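Local coordinates for unknown protein (Galdieria sulphuraria, PDB 2NYI) that is of unknown function but carries tandem ACT domains, a fold that in many relatives serves as a small-molecule-sensing regulatory module, at residues E108-T111 with A112-K116. Sequence-based numbering, arbitrary orientation.
Sequences EAVT and AVLAK
On one face of the Glu-108 carboxylate, offset outward past OE2, sits the methyl group of Ala-112, one helical turn on, with CB 3.8 Å from OE2. The chain reaches it because CG stands anti to the backbone N (chi1 -169°) and the bend at chi2 turns the acid forward along the helix, toward Ala-112. OE2 also takes a hydrogen bond from NE2 of His-20 of the second subunit, whose side chain packs on Ala-112 and Ala-115 too, so this flank faces the dimer partner.

Beneath the side chains runs the i to i+4 ladder. Ala-112 N bonds Glu-108 O at 2.8 Å, distinctly bent at the hydrogen. Ala-115 N meets Thr-111 O at 2.9 Å and 173°, nearly straight. Between them, Leu-114 N to Val-110 O is longer at 3.3 Å, and Val-113 N to Ala-109 O is weak. Thr-111 has OG1 tucked between its own N and carbonyl carbon (chi1 62°), where it hydrogen-bonds Val-107 O, one turn back.

On the sheet-facing side, Val-110 CG1 and Leu-114 CD1 touch loosely at 4.4 Å, and both side chains rest on Leu-96. Val-113 instead packs against helix 152-166. Helix 106-116 forms the crossover between parallel strands 91-99 and 120-130, with strand 137-148 between them, a split beta-alpha-beta unit layered on the antiparallel sheet of a ferredoxin-like ACT fold.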
ATOM      1  N   GLU A 108       7.095  15.902  -7.109  1.00 24.94           N
ATOM      2  CA  GLU A 108       8.009  16.663  -6.238  1.00 24.16           C
ATOM      3  C   GLU A 108       7.353  17.950  -5.755  1.00 24.98           C
ATOM      4  O   GLU A 108       7.472  18.311  -4.576  1.00 24.37           O
ATOM      5  CB  GLU A 108       9.348  16.961  -6.942  1.00 23.87           C
ATOM      6  CG  GLU A 108      10.449  17.513  -6.007  1.00 21.46           C
ATOM      7  CD  GLU A 108      10.316  19.005  -5.697  1.00 29.12           C
ATOM      8  OE1 GLU A 108       9.696  19.759  -6.490  1.00 25.66           O
ATOM      9  OE2 GLU A 108      10.840  19.423  -4.651  1.00 22.81           O
ATOM     10  N   ALA A 109       6.669  18.651  -6.660  1.00 25.31           N
ATOM     11  CA  ALA A 109       6.048  19.934  -6.303  1.00 26.07           C
ATOM     12  C   ALA A 109       4.945  19.802  -5.241  1.00 26.14           C
ATOM     13  O   ALA A 109       4.899  20.598  -4.306  1.00 25.31           O
ATOM     14  CB  ALA A 109       5.512  20.648  -7.545  1.00 24.92           C
ATOM     15  N   VAL A 110       4.064  18.806  -5.398  1.00 25.91           N
ATOM     16  CA  VAL A 110       2.956  18.602  -4.458  1.00 25.69           C
ATOM     17  C   VAL A 110       3.511  18.174  -3.114  1.00 25.53           C
ATOM     18  O   VAL A 110       3.175  18.760  -2.082  1.00 24.91           O
ATOM     19  CB  VAL A 110       1.925  17.557  -4.963  1.00 24.90           C
ATOM     20  CG1 VAL A 110       0.878  17.254  -3.887  1.00 24.13           C
ATOM     21  CG2 VAL A 110       1.253  18.051  -6.256  1.00 27.87           C
ATOM     22  N   THR A 111       4.368  17.154  -3.127  1.00 23.98           N
ATOM     23  CA  THR A 111       4.951  16.646  -1.884  1.00 23.69           C
ATOM     24  C   THR A 111       5.877  17.659  -1.180  1.00 23.44           C
ATOM     25  O   THR A 111       6.017  17.637   0.028  1.00 22.13           O
ATOM     26  CB  THR A 111       5.650  15.284  -2.092  1.00 24.94           C
ATOM     27  OG1 THR A 111       6.724  15.423  -3.024  1.00 23.74           O
ATOM     28  CG2 THR A 111       4.655  14.243  -2.630  1.00 19.74           C
ATOM     29  N   ALA A 112       6.497  18.571  -1.929  1.00 24.44           N
ATOM     30  CA  ALA A 112       7.293  19.643  -1.294  1.00 24.96           C
ATOM     31  C   ALA A 112       6.430  20.535  -0.406  1.00 25.56           C
ATOM     32  O   ALA A 112       6.826  20.892   0.710  1.00 24.22           O
ATOM     33  CB  ALA A 112       8.021  20.490  -2.368  1.00 26.15           C
ATOM     34  N   VAL A 113       5.252  20.897  -0.915  1.00 27.15           N
ATOM     35  CA  VAL A 113       4.262  21.661  -0.154  1.00 27.65           C
ATOM     36  C   VAL A 113       3.916  20.930   1.151  1.00 27.45           C
ATOM     37  O   VAL A 113       3.957  21.515   2.233  1.00 27.09           O
ATOM     38  CB  VAL A 113       2.970  21.910  -0.988  1.00 29.20           C
ATOM     39  CG1 VAL A 113       1.847  22.462  -0.113  1.00 30.60           C
ATOM     40  CG2 VAL A 113       3.237  22.872  -2.137  1.00 25.34           C
ATOM     41  N   LEU A 114       3.615  19.640   1.035  1.00 26.35           N
ATOM     42  CA  LEU A 114       3.186  18.835   2.174  1.00 25.65           C
ATOM     43  C   LEU A 114       4.300  18.718   3.227  1.00 25.02           C
ATOM     44  O   LEU A 114       4.061  18.957   4.413  1.00 25.01           O
ATOM     45  CB  LEU A 114       2.714  17.450   1.685  1.00 24.97           C
ATOM     46  CG  LEU A 114       1.459  17.399   0.792  1.00 26.26           C
ATOM     47  CD1 LEU A 114       1.226  15.963   0.288  1.00 30.91           C
ATOM     48  CD2 LEU A 114       0.214  17.937   1.536  1.00 28.55           C
ATOM     49  N   ALA A 115       5.503  18.357   2.782  1.00 24.42           N
ATOM     50  CA  ALA A 115       6.695  18.291   3.642  1.00 24.64           C
ATOM     51  C   ALA A 115       6.962  19.623   4.356  1.00 25.99           C
ATOM     52  O   ALA A 115       7.158  19.647   5.572  1.00 24.39           O
ATOM     53  CB  ALA A 115       7.920  17.851   2.847  1.00 25.17           C
ATOM     54  N   LYS A 116       6.916  20.719   3.608  1.00 27.66           N
ATOM     55  CA  LYS A 116       7.177  22.047   4.189  1.00 30.58           C
ATOM     56  C   LYS A 116       6.200  22.440   5.279  1.00 31.67           C
ATOM     57  O   LYS A 116       6.595  23.064   6.266  1.00 31.41           O
ATOM     58  CB  LYS A 116       7.190  23.122   3.108  1.00 30.94           C
ATOM     59  CG  LYS A 116       8.535  23.291   2.450  1.00 41.94           C
ATOM     60  CD  LYS A 116       8.572  24.589   1.676  1.00 58.06           C
ATOM     61  CE  LYS A 116       9.522  24.490   0.505  1.00 68.04           C
ATOM     62  NZ  LYS A 116       9.635  25.784  -0.225  1.00 76.02           N
TER